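PDB 4TRT: DNA polymerase III subunit beta from Deinococcus radiodurans, which probably tethers DNA polymerases and other proteins to DNA and makes them processive, working as a ring-shaped head-to-tail homodimer around the duplex. Local coordinates for residues T255-A260 against D298-T303; N262-L267 against L287-D292; A272-E277 against A314-H319; R318-A323 against A355-L360. All coordinates share one frame; numbering follows the deposited sequence.

Contact 1 of 4, residues T255-A260 against D298-T303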
loop_
_atom_site.group_PDB
_atom_site.type_symbol
_atom_site.label_atom_id
_atom_site.label_comp_id
_atom_site.label_asym_id
_atom_site.label_seq_id
_atom_site.Cartn_x
_atom_site.Cartn_y
_atom_site.Cartn_z
ATOM N N THR A 255 -17.788 15.349 8.998
ATOM C CA THR A 255 -16.398 15.305 8.541
ATOM C C THR A 255 -15.517 16.124 9.463
ATOM O O THR A 255 -14.405 15.680 9.816
ATOM C CB THR A 255 -16.255 15.807 7.100
ATOM O OG1 THR A 255 -16.915 14.891 6.223
ATOM C CG2 THR A 255 -14.783 15.960 6.699
ATOM N N ALA A 256 -16.008 17.293 9.880
ATOM C CA ALA A 256 -15.246 18.116 10.830
ATOM C C ALA A 256 -15.008 17.353 12.134
ATOM O O ALA A 256 -13.887 17.359 12.672
ATOM C CB ALA A 256 -15.916 19.463 11.071
ATOM N N LEU A 257 -16.032 16.653 12.629
ATOM C CA LEU A 257 -15.888 15.897 13.876
ATOM C C LEU A 257 -14.895 14.749 13.732
ATOM O O LEU A 257 -14.062 14.529 14.624
ATOM C CB LEU A 257 -17.246 15.383 14.380
ATOM C CG LEU A 257 -17.223 14.503 15.622
ATOM C CD1 LEU A 257 -16.703 15.261 16.855
ATOM C CD2 LEU A 257 -18.623 13.926 15.853
ATOM N N LYS A 258 -14.968 14.020 12.623
ATOM C CA LYS A 258 -14.050 12.900 12.390
ATOM C C LYS A 258 -12.618 13.379 12.319
ATOM O O LYS A 258 -11.743 12.785 12.924
ATOM C CB LYS A 258 -14.371 12.173 11.097
ATOM C CG LYS A 258 -15.695 11.425 11.134
ATOM C CD LYS A 258 -15.979 10.803 9.768
ATOM C CE LYS A 258 -17.404 10.334 9.700
ATOM N NZ LYS A 258 -17.672 9.578 8.440
ATOM N N GLU A 259 -12.396 14.469 11.589
ATOM C CA GLU A 259 -11.067 15.002 11.417
ATOM C C GLU A 259 -10.521 15.568 12.745
ATOM O O GLU A 259 -9.327 15.453 13.017
ATOM C CB GLU A 259 -11.051 16.032 10.278
ATOM C CG GLU A 259 -11.279 15.368 8.916
ATOM C CD GLU A 259 -11.308 16.319 7.728
ATOM O OE1 GLU A 259 -11.350 17.542 7.918
ATOM O OE2 GLU A 259 -11.297 15.824 6.581
ATOM N N ALA A 260 -11.391 16.136 13.573
ATOM C CA ALA A 260 -10.991 16.661 14.861
ATOM C C ALA A 260 -10.628 15.548 15.844
ATOM O O ALA A 260 -9.634 15.667 16.553
ATOM C CB ALA A 260 -12.072 17.566 15.436
ATOM N N ASP A 298 -9.006 20.672 20.205
ATOM C CA ASP A 298 -9.660 21.214 19.009
ATOM C C ASP A 298 -11.079 21.627 19.363
ATOM O O ASP A 298 -11.766 20.916 20.110
ATOM C CB ASP A 298 -9.664 20.179 17.891
ATOM C CG ASP A 298 -9.678 20.805 16.509
ATOM O OD1 ASP A 298 -9.807 22.047 16.375
ATOM O OD2 ASP A 298 -9.568 20.041 15.530
ATOM N N THR A 299 -11.519 22.775 18.855
ATOM C CA THR A 299 -12.849 23.308 19.209
ATOM C C THR A 299 -13.703 23.471 17.959
ATOM O O THR A 299 -13.249 24.068 16.974
ATOM C CB THR A 299 -12.735 24.653 19.965
ATOM O OG1 THR A 299 -11.914 24.490 21.130
ATOM C CG2 THR A 299 -14.112 25.186 20.404
ATOM N N LEU A 300 -14.923 22.925 18.006
ATOM C CA LEU A 300 -15.872 22.966 16.896
ATOM C C LEU A 300 -17.154 23.681 17.305
ATOM O O LEU A 300 -17.643 23.479 18.413
ATOM C CB LEU A 300 -16.248 21.543 16.445
ATOM C CG LEU A 300 -15.158 20.628 15.906
ATOM C CD1 LEU A 300 -15.692 19.207 15.724
ATOM C CD2 LEU A 300 -14.604 21.167 14.602
ATOM N N SER A 301 -17.695 24.488 16.391
ATOM C CA SER A 301 -19.021 25.060 16.549
ATOM C C SER A 301 -20.056 23.976 16.355
ATOM O O SER A 301 -19.937 23.151 15.452
ATOM C CB SER A 301 -19.260 26.175 15.529
ATOM O OG SER A 301 -18.275 27.171 15.689
ATOM N N VAL A 302 -21.052 23.947 17.230
ATOM C CA VAL A 302 -22.129 22.962 17.142
ATOM C C VAL A 302 -23.478 23.619 17.452
ATOM O O VAL A 302 -23.539 24.739 17.961
ATOM C CB VAL A 302 -21.926 21.781 18.129
ATOM C CG1 VAL A 302 -20.609 21.058 17.844
ATOM C CG2 VAL A 302 -21.976 22.254 19.584
ATOM N N THR A 303 -24.560 22.902 17.150
ATOM C CA THR A 303 -25.861 23.272 17.647
ATOM C C THR A 303 -26.125 22.338 18.800
ATOM O O THR A 303 -25.966 21.127 18.657
ATOM C CB THR A 303 -26.906 23.096 16.541
ATOM O OG1 THR A 303 -26.469 23.834 15.398
ATOM C CG2 THR A 303 -28.290 23.579 17.002
#
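With CG anti to its own carbonyl carbon (chi1 -62°), Leu-300 sends both methyl groups across to Ala-256, Leu-257 and Ala-260, while Asp-298 holds CG roughly anti to the backbone N (chi1 -152°) and lays its carboxylate beside Ala-260. This is helix-on-sheet packing in the C-terminal domain of the sliding clamp, with helix 254-265 lying against strand 294-301. The two short segments run almost antiparallel, their axes 9.6 Å apart at the closest.

Leu-300 does most of the filling. Leu-300 CD1 presses on the helix backbone, 3.8 Å from Leu-257 CA, and also meets Ala-260 CB at 4.0 Å. The other branch turns toward the preceding part of the helix, where Leu-300 CD2 rests 4.1 Å from Ala-256 CB. The small alanines let the helix surface receive this forked tip, and Leu-257 adds its own methyl alongside, Leu-257 CD1 to Leu-300 CD1 at 4.2 Å. Strand 248-253 closes in through Leu-252, which touches both leucines.

Asp-298 lies on the outermost strand of this chain's sheet, and its backbone pairs with a strand of the second subunit, so the sheet continues through the dimer interface. Its charge is met within the chain by a salt bridge from Arg-263 NH1 to OD2, and that same Asp-298 OD2 lies 3.5 Å from Ala-260 CB.

Contact 2 of 4, residues N262-L267 against L287-D292; sequences NRVAVL and LAAEGD
Val-264 stands over the backbone of Leu-287, Ala-288 and Ala-289 with its two methyl groups spread along the strand. It belongs to the last part of helix 254-265, which packs on strand 284-290 as one layer of helix over sheet in the C-terminal domain of the clamp. CG1 is anti to the backbone N (chi1 169°), an orientation that carries it onto the peptide link between the two alanines: Val-264 CG1 is 3.5 Å from Ala-289 N and 3.6 Å from Ala-289 CB. Val-264 CG2 points back along the strand and makes a looser contact, 4.3 Å from Leu-287 CB.

Ala-289 answers from the strand. Its methyl group points at the helix and meets both the CG1 branch and the carbonyl oxygen of Val-264, with Ala-289 CB 3.6 Å from Val-264 O. Val-264 O is already used, accepting from Leu-267 N at 3.1 Å. Leu-287 also faces the helix, where Ala-260 and Val-261 meet its side chain.

Farther on, the approach is backbone to backbone. Leu-267 turns its side chain to Ala-296 and Tyr-293 of its own chain and to Phe-105 of the second subunit, so this corner borders the dimer interface, and its carbonyl faces Gly-291. A beta carbon on that glycine would fall 2.7 Å from Leu-267 O, so the lack of a side chain makes the close approach possible. Although Leu-267 O and Gly-291 N are 3.1 Å apart, the angle is too poor for a hydrogen bond.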
loop_
_atom_site.group_PDB
_atom_site.type_symbol
_atom_site.label_atom_id
_atom_site.label_comp_id
_atom_site.label_asym_id
_atom_site.label_seq_id
_atom_site.Cartn_x
_atom_site.Cartn_y
_atom_site.Cartn_z
ATOM N N ASN A 262 -9.685 12.486 15.052
ATOM C CA ASN A 262 -8.460 11.923 14.508
ATOM C C ASN A 262 -7.217 12.707 14.918
ATOM O O ASN A 262 -6.250 12.126 15.420
ATOM C CB ASN A 262 -8.517 11.834 12.986
ATOM C CG ASN A 262 -7.278 11.178 12.413
ATOM O OD1 ASN A 262 -7.060 9.991 12.617
ATOM N ND2 ASN A 262 -6.436 11.955 11.746
ATOM N N ARG A 263 -7.216 14.015 14.697
ATOM C CA ARG A 263 -6.006 14.795 14.945
ATOM C C ARG A 263 -5.659 14.887 16.440
ATOM O O ARG A 263 -4.483 14.765 16.807
ATOM C CB ARG A 263 -6.066 16.174 14.287
ATOM C CG ARG A 263 -7.043 17.175 14.887
ATOM C CD ARG A 263 -6.837 18.556 14.266
ATOM N NE ARG A 263 -7.107 18.547 12.832
ATOM C CZ ARG A 263 -8.296 18.806 12.270
ATOM N NH1 ARG A 263 -9.366 19.128 12.993
ATOM N NH2 ARG A 263 -8.405 18.752 10.959
ATOM N N VAL A 264 -6.668 15.054 17.290
ATOM C CA VAL A 264 -6.449 15.160 18.736
ATOM C C VAL A 264 -5.970 13.838 19.343
ATOM O O VAL A 264 -5.136 13.830 20.236
ATOM C CB VAL A 264 -7.722 15.685 19.439
ATOM C CG1 VAL A 264 -7.613 15.552 20.951
ATOM C CG2 VAL A 264 -7.937 17.139 19.056
ATOM N N ALA A 265 -6.473 12.721 18.820
ATOM C CA ALA A 265 -6.162 11.391 19.355
ATOM C C ALA A 265 -4.670 11.050 19.251
ATOM O O ALA A 265 -4.176 10.173 19.977
ATOM C CB ALA A 265 -7.007 10.330 18.645
ATOM N N VAL A 266 -3.948 11.736 18.364
ATOM C CA VAL A 266 -2.536 11.447 18.200
ATOM C C VAL A 266 -1.776 11.682 19.508
ATOM O O VAL A 266 -0.796 11.018 19.743
ATOM C CB VAL A 266 -1.865 12.211 17.027
ATOM C CG1 VAL A 266 -2.709 12.122 15.762
ATOM C CG2 VAL A 266 -1.572 13.655 17.398
ATOM N N LEU A 267 -2.244 12.597 20.359
ATOM C CA LEU A 267 -1.565 12.883 21.640
ATOM C C LEU A 267 -2.125 12.139 22.874
ATOM O O LEU A 267 -1.617 12.319 23.979
ATOM C CB LEU A 267 -1.499 14.392 21.905
ATOM C CG LEU A 267 -0.482 15.124 21.013
ATOM C CD1 LEU A 267 -0.437 16.599 21.361
ATOM C CD2 LEU A 267 0.933 14.532 21.092
ATOM N N LEU A 287 -12.605 18.998 21.946
ATOM C CA LEU A 287 -11.991 17.687 22.098
ATOM C C LEU A 287 -10.613 17.891 22.690
ATOM O O LEU A 287 -9.897 18.800 22.256
ATOM C CB LEU A 287 -11.871 17.018 20.736
ATOM C CG LEU A 287 -13.222 16.896 20.036
ATOM C CD1 LEU A 287 -12.978 16.314 18.662
ATOM C CD2 LEU A 287 -14.151 16.003 20.845
ATOM N N ALA A 288 -10.245 17.069 23.674
ATOM C CA ALA A 288 -8.938 17.184 24.344
ATOM C C ALA A 288 -8.337 15.814 24.585
ATOM O O ALA A 288 -9.047 14.847 24.895
ATOM C CB ALA A 288 -9.057 17.935 25.664
ATOM N N ALA A 289 -7.021 15.731 24.432
ATOM C CA ALA A 289 -6.276 14.550 24.807
ATOM C C ALA A 289 -4.906 14.978 25.278
ATOM O O ALA A 289 -4.417 16.066 24.932
ATOM C CB ALA A 289 -6.175 13.570 23.638
ATOM N N GLU A 290 -4.290 14.123 26.076
ATOM C CA GLU A 290 -3.027 14.453 26.706
ATOM C C GLU A 290 -2.280 13.176 27.009
ATOM O O GLU A 290 -2.887 12.163 27.338
ATOM C CB GLU A 290 -3.279 15.234 27.993
ATOM C CG GLU A 290 -2.019 15.706 28.682
ATOM C CD GLU A 290 -2.294 16.708 29.792
ATOM O OE1 GLU A 290 -3.477 17.041 30.023
ATOM O OE2 GLU A 290 -1.320 17.155 30.440
ATOM N N GLY A 291 -0.962 13.236 26.868
ATOM C CA GLY A 291 -0.096 12.091 27.102
ATOM C C GLY A 291 1.321 12.529 27.377
ATOM O O GLY A 291 1.569 13.692 27.697
ATOM N N ASP A 292 2.255 11.593 27.236
ATOM C CA ASP A 292 3.651 11.842 27.561
ATOM C C ASP A 292 4.332 12.859 26.646
ATOM O O ASP A 292 5.294 13.506 27.060
ATOM C CB ASP A 292 4.444 10.532 27.528
ATOM C CG ASP A 292 4.060 9.583 28.654
ATOM O OD1 ASP A 292 3.782 10.057 29.777
ATOM O OD2 ASP A 292 4.055 8.358 28.416
#

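Contact 3 of 4, residues A272-E277 against A314-H319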
loop_
_atom_site.group_PDB
_atom_site.type_symbol
_atom_site.label_atom_id
_atom_site.label_comp_id
_atom_site.label_asym_id
_atom_site.label_seq_id
_atom_site.Cartn_x
_atom_site.Cartn_y
_atom_site.Cartn_z
ATOM N N ALA A 272 -3.946 4.434 27.347
ATOM C CA ALA A 272 -4.943 4.736 28.361
ATOM C C ALA A 272 -6.298 4.688 27.645
ATOM O O ALA A 272 -7.117 5.607 27.779
ATOM C CB ALA A 272 -4.702 6.106 28.965
ATOM N N ASN A 273 -6.510 3.625 26.859
ATOM C CA ASN A 273 -7.731 3.459 26.061
ATOM C C ASN A 273 -7.981 4.595 25.065
ATOM O O ASN A 273 -9.131 4.975 24.824
ATOM C CB ASN A 273 -8.932 3.276 26.996
ATOM C CG ASN A 273 -8.707 2.148 27.996
ATOM O OD1 ASN A 273 -8.093 1.130 27.663
ATOM N ND2 ASN A 273 -9.160 2.341 29.232
ATOM N N ASN A 274 -6.902 5.121 24.483
ATOM C CA ASN A 274 -6.965 6.226 23.530
ATOM C C ASN A 274 -7.871 7.352 24.029
ATOM O O ASN A 274 -8.701 7.852 23.293
ATOM C CB ASN A 274 -7.487 5.734 22.178
ATOM C CG ASN A 274 -6.764 4.495 21.685
ATOM O OD1 ASN A 274 -5.569 4.528 21.443
ATOM N ND2 ASN A 274 -7.499 3.392 21.535
ATOM N N ARG A 275 -7.692 7.752 25.281
ATOM C CA ARG A 275 -8.611 8.684 25.932
ATOM C C ARG A 275 -8.761 10.048 25.219
ATOM O O ARG A 275 -7.780 10.768 25.013
ATOM C CB ARG A 275 -8.181 8.888 27.379
ATOM C CG ARG A 275 -9.136 9.718 28.207
ATOM C CD ARG A 275 -8.557 9.966 29.581
ATOM N NE ARG A 275 -9.428 10.851 30.343
ATOM C CZ ARG A 275 -10.468 10.453 31.070
ATOM N NH1 ARG A 275 -10.790 9.163 31.164
ATOM N NH2 ARG A 275 -11.189 11.355 31.722
ATOM N N VAL A 276 -10.001 10.395 24.865
ATOM C CA VAL A 276 -10.334 11.725 24.369
ATOM C C VAL A 276 -11.513 12.326 25.144
ATOM O O VAL A 276 -12.558 11.676 25.315
ATOM C CB VAL A 276 -10.663 11.700 22.863
ATOM C CG1 VAL A 276 -11.827 10.754 22.574
ATOM C CG2 VAL A 276 -10.975 13.108 22.355
ATOM N N GLU A 277 -11.337 13.558 25.615
ATOM C CA GLU A 277 -12.373 14.263 26.350
ATOM C C GLU A 277 -13.254 15.045 25.377
ATOM O O GLU A 277 -12.766 15.668 24.433
ATOM C CB GLU A 277 -11.756 15.185 27.411
ATOM C CG GLU A 277 -12.702 16.184 28.071
ATOM C CD GLU A 277 -11.945 17.231 28.891
ATOM O OE1 GLU A 277 -11.006 16.851 29.646
ATOM O OE2 GLU A 277 -12.264 18.435 28.774
ATOM N N ALA A 314 -15.603 11.339 28.583
ATOM C CA ALA A 314 -14.361 10.722 28.122
ATOM C C ALA A 314 -14.693 9.463 27.345
ATOM O O ALA A 314 -15.456 8.614 27.830
ATOM C CB ALA A 314 -13.472 10.368 29.314
ATOM N N PHE A 315 -14.102 9.337 26.159
ATOM C CA PHE A 315 -14.307 8.205 25.258
ATOM C C PHE A 315 -12.979 7.636 24.728
ATOM O O PHE A 315 -11.990 8.352 24.599
ATOM C CB PHE A 315 -15.127 8.636 24.025
ATOM C CG PHE A 315 -16.554 9.035 24.325
ATOM C CD1 PHE A 315 -17.501 8.087 24.665
ATOM C CD2 PHE A 315 -16.949 10.357 24.254
ATOM C CE1 PHE A 315 -18.816 8.454 24.936
ATOM C CE2 PHE A 315 -18.260 10.735 24.532
ATOM C CZ PHE A 315 -19.199 9.783 24.865
ATOM N N ASN A 316 -13.002 6.356 24.370
ATOM C CA ASN A 316 -11.953 5.735 23.547
ATOM C C ASN A 316 -12.049 6.333 22.137
ATOM O O ASN A 316 -13.007 6.038 21.398
ATOM C CB ASN A 316 -12.177 4.208 23.534
ATOM C CG ASN A 316 -11.106 3.434 22.784
ATOM O OD1 ASN A 316 -10.531 3.891 21.790
ATOM N ND2 ASN A 316 -10.850 2.232 23.256
ATOM N N ALA A 317 -11.063 7.161 21.763
ATOM C CA ALA A 317 -11.068 7.817 20.437
ATOM C C ALA A 317 -11.180 6.839 19.255
ATOM O O ALA A 317 -11.813 7.155 18.241
ATOM C CB ALA A 317 -9.832 8.703 20.256
ATOM N N ARG A 318 -10.565 5.677 19.363
ATOM C CA ARG A 318 -10.652 4.685 18.295
ATOM C C ARG A 318 -12.093 4.193 18.136
ATOM O O ARG A 318 -12.587 4.037 17.016
ATOM C CB ARG A 318 -9.716 3.482 18.542
ATOM C CG ARG A 318 -9.873 2.400 17.463
ATOM C CD ARG A 318 -8.823 1.303 17.561
ATOM N NE ARG A 318 -7.445 1.799 17.451
ATOM C CZ ARG A 318 -6.825 2.129 16.314
ATOM N NH1 ARG A 318 -7.451 2.049 15.141
ATOM N NH2 ARG A 318 -5.564 2.560 16.352
ATOM N N HIS A 319 -12.761 3.945 19.260
ATOM C CA HIS A 319 -14.176 3.541 19.232
ATOM C C HIS A 319 -15.054 4.654 18.726
ATOM O O HIS A 319 -16.050 4.403 18.060
ATOM C CB HIS A 319 -14.621 3.010 20.592
ATOM C CG HIS A 319 -13.898 1.730 20.987
ATOM N ND1 HIS A 319 -14.225 1.008 22.074
ATOM C CD2 HIS A 319 -12.831 1.053 20.374
ATOM C CE1 HIS A 319 -13.409 -0.064 22.163
ATOM N NE2 HIS A 319 -12.559 -0.037 21.118
#
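Strands 275-281 and 310-316 pair antiparallel, with Val-276 and Phe-315 as a hydrogen-bonded pair whose two N-to-O bonds (Val-276 N to Phe-315 O, Phe-315 N to Val-276 O) are both 2.9 Å. Arg-275 with Asn-316 and Glu-277 with Ala-314 are the non-hydrogen-bonded pairs beside it, in the sheet of the C-terminal clamp domain that continues into the second subunit. The pairing continues past the strand, where Ala-317 N, opening helix 317-324, donates to Asn-274 O at 2.9 Å.

Asn-316 is the N-cap of that helix. A chi1 of -176°, which swings CG away from the backbone N, lets OD1 receive weak bonds from Arg-318 N and His-319 N. Asn-274 ND2 adds a third donor, 3.1 Å from Asn-316 OD1. The two asparagine side chains run alongside each other in the same direction, their amide planes 53° apart; the incoming N-H stands above the carbonyl plane of Asn-316 rather than on a lone pair. ND2 of Asn-316 meanwhile sits over the centre of the His-319 ring. With an alanine at Asn-316, the helix start would probably lose its cap and Asn-274 ND2 its acceptor.

On the other face, Val-276 CG1 meets Ala-317 CB at 3.7 Å, joining sheet to helix. Arg-275 runs extended along the Asn-316 face until its guanidinium lies flat over a methyl group, with Ala-314 CB 3.5 Å from Arg-275 CZ.

Contact 4 of 4, residues R318-A323 against A355-L360. Unlike the reference sequence in segment 355-360: Ala-355 (reference Gly), Val-356 (reference Gly), Met-357 (reference His), Val-358 (reference Gly), Thr-359 (reference His), Leu-360 (reference Ala).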
loop_
_atom_site.group_PDB
_atom_site.type_symbol
_atom_site.label_atom_id
_atom_site.label_comp_id
_atom_site.label_asym_id
_atom_site.label_seq_id
_atom_site.Cartn_x
_atom_site.Cartn_y
_atom_site.Cartn_z
ATOM N N ARG A 318 -10.565 5.677 19.363
ATOM C CA ARG A 318 -10.652 4.685 18.295
ATOM C C ARG A 318 -12.093 4.193 18.136
ATOM O O ARG A 318 -12.587 4.037 17.016
ATOM C CB ARG A 318 -9.716 3.482 18.542
ATOM C CG ARG A 318 -9.873 2.400 17.463
ATOM C CD ARG A 318 -8.823 1.303 17.561
ATOM N NE ARG A 318 -7.445 1.799 17.451
ATOM C CZ ARG A 318 -6.825 2.129 16.314
ATOM N NH1 ARG A 318 -7.451 2.049 15.141
ATOM N NH2 ARG A 318 -5.564 2.560 16.352
ATOM N N HIS A 319 -12.761 3.945 19.260
ATOM C CA HIS A 319 -14.176 3.541 19.232
ATOM C C HIS A 319 -15.054 4.654 18.726
ATOM O O HIS A 319 -16.050 4.403 18.060
ATOM C CB HIS A 319 -14.621 3.010 20.592
ATOM C CG HIS A 319 -13.898 1.730 20.987
ATOM N ND1 HIS A 319 -14.225 1.008 22.074
ATOM C CD2 HIS A 319 -12.831 1.053 20.374
ATOM C CE1 HIS A 319 -13.409 -0.064 22.163
ATOM N NE2 HIS A 319 -12.559 -0.037 21.118
ATOM N N VAL A 320 -14.672 5.895 18.999
ATOM C CA VAL A 320 -15.407 7.057 18.491
ATOM C C VAL A 320 -15.350 7.065 16.964
ATOM O O VAL A 320 -16.377 7.217 16.294
ATOM C CB VAL A 320 -14.874 8.396 19.063
ATOM C CG1 VAL A 320 -15.417 9.566 18.257
ATOM C CG2 VAL A 320 -15.252 8.553 20.534
ATOM N N LEU A 321 -14.154 6.889 16.419
ATOM C CA LEU A 321 -13.965 6.886 14.975
ATOM C C LEU A 321 -14.672 5.700 14.332
ATOM O O LEU A 321 -15.283 5.858 13.264
ATOM C CB LEU A 321 -12.483 6.904 14.608
ATOM C CG LEU A 321 -11.761 8.213 14.967
ATOM C CD1 LEU A 321 -10.296 8.137 14.574
ATOM C CD2 LEU A 321 -12.438 9.414 14.314
ATOM N N ASP A 322 -14.615 4.533 14.976
ATOM C CA ASP A 322 -15.383 3.358 14.516
ATOM C C ASP A 322 -16.861 3.727 14.402
ATOM O O ASP A 322 -17.500 3.452 13.390
ATOM C CB ASP A 322 -15.305 2.189 15.510
ATOM C CG ASP A 322 -13.968 1.474 15.524
ATOM O OD1 ASP A 322 -13.172 1.589 14.582
ATOM O OD2 ASP A 322 -13.737 0.737 16.511
ATOM N N ALA A 323 -17.403 4.324 15.466
ATOM C CA ALA A 323 -18.829 4.624 15.552
ATOM C C ALA A 323 -19.256 5.686 14.528
ATOM O O ALA A 323 -20.346 5.595 13.965
ATOM C CB ALA A 323 -19.201 5.060 16.967
ATOM N N ALA A 355 -25.102 4.054 16.483
ATOM C CA ALA A 355 -24.028 3.517 17.318
ATOM C C ALA A 355 -24.326 3.886 18.769
ATOM O O ALA A 355 -24.721 5.016 19.055
ATOM C CB ALA A 355 -22.679 4.093 16.915
ATOM N N VAL A 356 -24.133 2.929 19.676
ATOM C CA VAL A 356 -24.162 3.203 21.099
ATOM C C VAL A 356 -22.736 3.077 21.603
ATOM O O VAL A 356 -22.059 2.070 21.338
ATOM C CB VAL A 356 -25.078 2.230 21.865
ATOM C CG1 VAL A 356 -25.021 2.492 23.379
ATOM C CG2 VAL A 356 -26.503 2.336 21.344
ATOM N N MET A 357 -22.295 4.115 22.301
ATOM C CA MET A 357 -20.952 4.214 22.857
ATOM C C MET A 357 -21.028 4.285 24.366
ATOM O O MET A 357 -21.868 5.007 24.899
ATOM C CB MET A 357 -20.337 5.537 22.416
ATOM C CG MET A 357 -19.867 5.578 20.980
ATOM S SD MET A 357 -18.094 5.363 20.798
ATOM C CE MET A 357 -17.329 5.845 22.350
ATOM N N VAL A 358 -20.135 3.583 25.046
ATOM C CA VAL A 358 -19.953 3.744 26.476
ATOM C C VAL A 358 -18.819 4.726 26.764
ATOM O O VAL A 358 -17.935 4.906 25.934
ATOM C CB VAL A 358 -19.665 2.390 27.152
ATOM C CG1 VAL A 358 -20.815 1.416 26.863
ATOM C CG2 VAL A 358 -18.315 1.813 26.718
ATOM N N THR A 359 -18.874 5.388 27.924
ATOM C CA THR A 359 -17.798 6.293 28.356
ATOM C C THR A 359 -16.659 5.482 29.002
ATOM O O THR A 359 -16.863 4.336 29.398
ATOM C CB THR A 359 -18.315 7.373 29.347
ATOM O OG1 THR A 359 -18.944 6.759 30.474
ATOM C CG2 THR A 359 -19.307 8.302 28.672
ATOM N N LEU A 360 -15.470 6.078 29.088
ATOM C CA LEU A 360 -14.351 5.500 29.863
ATOM C C LEU A 360 -14.592 5.755 31.350
ATOM O O LEU A 360 -15.102 6.813 31.722
ATOM C CB LEU A 360 -13.020 6.126 29.440
ATOM C CG LEU A 360 -12.570 5.849 27.996
ATOM C CD1 LEU A 360 -11.357 6.700 27.619
ATOM C CD2 LEU A 360 -12.241 4.376 27.791
#
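Met-357 gives up the most surface here, reaching from strand 353-357 to the backbone and side chains of His-319, Val-320 and Ala-323. The motif is again a helix laid on a sheet: helix 317-324 of the C-terminal domain runs nearly antiparallel to the strand, with 9.2 Å between the short axes. That strand lies between 342-346 and 175-181 in a sheet shared with the central domain, so the helix packs at the seam joining two domains of the clamp.

The thioether bends twice on its way in. Chi2 of -101° and chi3 of -23° are both unusual, and together they make a hook, with SD at its bend against the helix backbone and CE turned back toward Phe-315. Met-357 SD comes to 3.5 Å from His-319 O, a carbonyl that already accepts from Ala-323 N within the helix. The side chains of Met-357 and Val-320 cross at about a right angle, with Met-357 CE 3.9 Å from Val-320 CG2. Phe-315 packs against both of these side chains from strand 310-316.

Ala-323 comes second, and its small methyl allows the helix to lie close. Ala-323 CB is 4.0 Å from Met-357 SD on one hand and meets Ala-355 on the other. Two polar links lie nearby: Ala-323 O accepts from Tyr-353 OH, and Asp-322 forms a salt bridge with Arg-174, next to strand 175-181 of the central domain. Ala-355 is the third partner, its methyl group directed at the helix, and the two alanines touch methyl to methyl, Ala-323 CB to Ala-355 CB at 3.6 Å.

Overall arrangement
Following the chain, helix 254-265 opens contact 1 and then contact 2. Residues 272-277, a loop and the start of strand 275-281, next open contact 3, and strand 284-290 closes contact 2, nested inside the loop that strand 294-301 closes as contact 1. Contact 3 closes at 314-319, so it crosses both earlier loops, and its closing residues Arg-318 and His-319 start contact 4, which ends near the C terminus at 355-360. Contacts 1 and 2 lay helix 254-265 on the sheet and border the second subunit, while contact 3 pairs two strands of that sheet and leads into helix 317-324. Contact 4, centred 8 Å from contact 3, links that helix to the sheet shared with the central domain.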